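Side-chain contacts in DinB-like Protein (Bacillus cereus ATCC 10987, PDB 3DI5), which is of uncertain function but binds a nickel ion through three histidines, as a four-helix-bundle member of the metal-binding DinB family: residues L105-D110 and M116-F121; P73-T76 and T80-D83. All coordinates share one frame; numbering follows the deposited sequence.

Contact 1: residues L105-D110 and M116-F121; sequences LTTIND and MPNSIF
The carbonyl oxygen of L105 meets the first turn of helix 118-142, taking the backbone N-H of S119 on a lone pair (S119 N to L105 O, 3.0 Å). A water spans the same carbonyl and S119 OG, so the start of the helix is fastened directly and through solvent. T107 O then receives the backbone N-H of N118 (T107 O to N118 N, 2.9 Å), and T107 CB lies 3.5 Å from N118 ND2, the two side chains running side by side. I108 faces P117 in an antiparallel non-hydrogen-bonded pair, with P117 at the N-cap position of the helix.

N109 and M116, a selenomethionine, form the hydrogen-bonded pair: N109 N to M116 O and M116 N to N109 O are each 2.8 Å. With CG anti to its own carbonyl carbon (chi1 -85°), N109 sends ND2 to N118 OD1 at 2.9 Å, their amide planes 24° apart. The donor arrives tilted from the N118 carbonyl plane, while a second water accepts from both ND2 groups; N118 ND2 also donates to D104 O. D110 O approaches the F121 ring at its edge, 3.5 Å from CZ, and N109 CB sits obliquely nearby.

The two-stranded hairpin 108-111/114-117 thus runs straight into helix 118-142, with F111 meeting the F121 ring nearly at right angles and T61 of a loop touching both N118 and F121.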
# COMPACT_ATOMS: atom_id res chain seq x y z
N LEU A 105 -2.19 -9.32 17.48
CA LEU A 105 -2.80 -8.04 17.18
C LEU A 105 -2.80 -7.09 18.37
O LEU A 105 -2.96 -5.88 18.19
CB LEU A 105 -4.23 -8.22 16.66
CG LEU A 105 -4.34 -8.87 15.29
CD1 LEU A 105 -5.78 -9.27 15.00
CD2 LEU A 105 -3.81 -7.93 14.22
N THR A 106 -2.65 -7.64 19.59
CA THR A 106 -2.57 -6.84 20.81
C THR A 106 -1.14 -6.45 21.22
O THR A 106 -0.96 -5.58 22.05
CB THR A 106 -3.22 -7.57 22.03
OG1 THR A 106 -2.44 -8.71 22.40
CG2 THR A 106 -4.64 -7.99 21.70
N THR A 107 -0.12 -7.11 20.68
CA THR A 107 1.25 -6.78 21.06
C THR A 107 1.57 -5.33 20.76
O THR A 107 1.41 -4.87 19.63
CB THR A 107 2.22 -7.67 20.31
OG1 THR A 107 1.75 -9.00 20.47
CG2 THR A 107 3.64 -7.54 20.88
N ILE A 108 1.99 -4.61 21.80
CA ILE A 108 2.34 -3.19 21.68
C ILE A 108 3.72 -3.04 21.04
O ILE A 108 4.70 -3.61 21.52
CB ILE A 108 2.28 -2.49 23.04
CG1 ILE A 108 0.82 -2.34 23.46
CG2 ILE A 108 2.92 -1.12 22.96
CD1 ILE A 108 0.67 -1.84 24.87
N ASN A 109 3.79 -2.30 19.93
CA ASN A 109 5.05 -1.99 19.26
C ASN A 109 5.18 -0.47 19.06
O ASN A 109 4.26 0.33 19.34
CB ASN A 109 5.15 -2.75 17.94
CG ASN A 109 5.69 -4.17 18.10
OD1 ASN A 109 6.85 -4.37 18.45
ND2 ASN A 109 4.85 -5.16 17.79
N ASP A 110 6.35 -0.06 18.59
CA ASP A 110 6.66 1.34 18.44
C ASP A 110 6.33 1.80 17.03
O ASP A 110 6.92 1.30 16.07
CB ASP A 110 8.14 1.58 18.70
CG ASP A 110 8.52 3.04 18.53
OD1 ASP A 110 7.91 3.90 19.20
OD2 ASP A 110 9.43 3.32 17.71
N MSE A 116 1.91 1.56 20.15
CA MSE A 116 0.55 1.21 19.72
C MSE A 116 0.47 -0.30 19.49
O MSE A 116 1.46 -0.92 19.13
CB MSE A 116 0.20 1.95 18.42
CG MSE A 116 0.19 3.48 18.52
SE MSE A 116 -1.20 4.17 19.66
CE MSE A 116 -2.59 4.47 18.34
N PRO A 117 -0.72 -0.89 19.71
CA PRO A 117 -0.91 -2.30 19.37
C PRO A 117 -0.69 -2.61 17.88
O PRO A 117 -0.83 -1.74 17.03
CB PRO A 117 -2.35 -2.59 19.81
CG PRO A 117 -2.97 -1.31 20.17
CD PRO A 117 -1.92 -0.29 20.33
N ASN A 118 -0.35 -3.83 17.55
CA ASN A 118 -0.18 -4.18 16.14
C ASN A 118 -1.41 -3.88 15.28
O ASN A 118 -1.26 -3.50 14.13
CB ASN A 118 0.25 -5.63 15.98
CG ASN A 118 1.70 -5.83 16.32
OD1 ASN A 118 2.52 -4.93 16.11
ND2 ASN A 118 2.03 -6.98 16.87
N SER A 119 -2.62 -4.00 15.84
CA SER A 119 -3.84 -3.76 15.06
C SER A 119 -3.93 -2.33 14.50
O SER A 119 -4.48 -2.11 13.41
CB SER A 119 -5.08 -4.06 15.89
OG SER A 119 -5.03 -3.35 17.09
N ILE A 120 -3.37 -1.38 15.22
CA ILE A 120 -3.37 0.01 14.81
C ILE A 120 -2.36 0.18 13.67
O ILE A 120 -2.62 0.88 12.69
CB ILE A 120 -3.03 0.93 16.00
CG1 ILE A 120 -4.10 0.82 17.10
CG2 ILE A 120 -2.95 2.37 15.56
CD1 ILE A 120 -5.51 1.25 16.69
N PHE A 121 -1.22 -0.48 13.75
CA PHE A 121 -0.34 -0.48 12.58
C PHE A 121 -1.15 -0.82 11.35
O PHE A 121 -1.02 -0.18 10.28
CB PHE A 121 0.79 -1.49 12.72
CG PHE A 121 1.89 -1.06 13.64
CD1 PHE A 121 1.77 -1.19 15.01
CD2 PHE A 121 3.06 -0.55 13.12
CE1 PHE A 121 2.78 -0.81 15.85
CE2 PHE A 121 4.08 -0.19 13.96
CZ PHE A 121 3.92 -0.28 15.34
O HOH W 1 -5.43 -4.84 19.52
O HOH W 2 4.82 -8.16 17.28

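Contact 2: residues P73-T76 and T80-D83; sequences PVPT and TIAD
P75 lays one edge of its ring against T80 and I81 in the first turn of helix 78-99, a loop-to-helix contact in the four-helix bundle of the DinB family. CB of P75 is the shared point: it stands 4.0 Å from T80 CG2 and 4.0 Å from I81 CG1. P75 CG follows closely behind, with the same two carbons as its nearest partners, so the CB-CG side of the pyrrolidine bears on two successive helix residues. The contact is apolar, and no hydrogen bond passes directly between the segments.

The torsions on the helix explain the fit. In T80, OG1 lies beside the residue's own backbone N (chi1 -57°), so the methyl, anti to that N, is the branch against P75. CG1 of I81 is anti to the carbonyl carbon (chi1 -60°), which sets it at the proline; the extended outer chain (chi2 -179°) then carries CD1 past the ring toward V74 CG1, a looser approach at 4.5 Å.

Further out, helix 43-58 lies beneath, W48 touching both P75 and I81, A47 meeting I81 and R45 meeting V74. L24 of helix 6-26 packs on I81 as well, so this isoleucine joins the loop to two helices besides its own. The metal-binding H49 is next to W48 in sequence, yet the side chain of V74 stays about 13 Å from the nickel ion.

At the more open side, one water weakly links the loop to the helix, 3.2 Å from T76 N and 3.4 Å from T80 OG1.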
# COMPACT_ATOMS: atom_id res chain seq x y z
N PRO A 73 14.52 6.66 -6.00
CA PRO A 73 13.88 7.09 -7.23
C PRO A 73 12.65 6.25 -7.56
O PRO A 73 12.43 5.18 -6.97
CB PRO A 73 14.99 6.90 -8.27
CG PRO A 73 15.71 5.74 -7.78
CD PRO A 73 15.72 5.86 -6.29
N VAL A 74 11.84 6.75 -8.47
CA VAL A 74 10.61 6.10 -8.85
C VAL A 74 10.88 5.28 -10.12
O VAL A 74 11.52 5.78 -11.05
CB VAL A 74 9.51 7.13 -9.13
CG1 VAL A 74 8.22 6.45 -9.58
CG2 VAL A 74 9.28 8.01 -7.91
N PRO A 75 10.38 4.04 -10.20
CA PRO A 75 10.49 3.30 -11.46
C PRO A 75 9.89 4.01 -12.66
O PRO A 75 8.90 4.72 -12.52
CB PRO A 75 9.70 2.02 -11.17
CG PRO A 75 9.82 1.83 -9.73
CD PRO A 75 9.71 3.22 -9.17
N THR A 76 10.48 3.81 -13.84
CA THR A 76 9.94 4.42 -15.06
C THR A 76 8.92 3.56 -15.82
O THR A 76 8.24 4.05 -16.74
CB THR A 76 11.05 4.90 -16.01
OG1 THR A 76 11.90 3.82 -16.38
CG2 THR A 76 11.87 5.99 -15.31
N THR A 80 6.77 -2.42 -13.60
CA THR A 80 7.54 -2.55 -12.36
C THR A 80 6.74 -2.18 -11.13
O THR A 80 6.85 -2.85 -10.11
CB THR A 80 8.83 -1.73 -12.40
OG1 THR A 80 9.61 -2.13 -13.53
CG2 THR A 80 9.67 -1.97 -11.15
N ILE A 81 5.95 -1.12 -11.22
CA ILE A 81 5.17 -0.64 -10.08
C ILE A 81 4.05 -1.61 -9.70
O ILE A 81 3.93 -2.03 -8.54
CB ILE A 81 4.62 0.78 -10.35
CG1 ILE A 81 5.79 1.77 -10.59
CG2 ILE A 81 3.69 1.25 -9.19
CD1 ILE A 81 5.39 3.21 -10.85
N ALA A 82 3.21 -1.96 -10.66
CA ALA A 82 2.11 -2.89 -10.44
C ALA A 82 2.60 -4.27 -9.96
O ALA A 82 1.99 -4.88 -9.07
CB ALA A 82 1.28 -3.01 -11.73
N ASP A 83 3.70 -4.74 -10.54
CA ASP A 83 4.27 -6.03 -10.16
C ASP A 83 4.91 -5.98 -8.78
O ASP A 83 4.70 -6.87 -7.97
CB ASP A 83 5.29 -6.52 -11.19
CG ASP A 83 4.63 -6.99 -12.48
OD1 ASP A 83 3.42 -6.69 -12.69
OD2 ASP A 83 5.30 -7.64 -13.29
O HOH W 3 11.28 0.76 -14.13

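Followed from the N terminus, the chain passes through helices 6-26 and 43-58 before reaching contact 2, where the loop ahead of helix 78-99 turns back on that helix and closes a short local loop. Helix 78-99 then crosses the molecule, and contact 1 closes the next loop, where the hairpin of strands 108-111 and 114-117 returns to the start of helix 118-142. The two closures follow in series, neither nesting nor crossing. The centres of contact 1 and contact 2 lie about 30 Å apart, on opposite sides of the chain's centre. Contact 2 lies at the start of helix 78-99, contact 1 at the start of helix 118-142, which carries H128 and H132 of the nickel site.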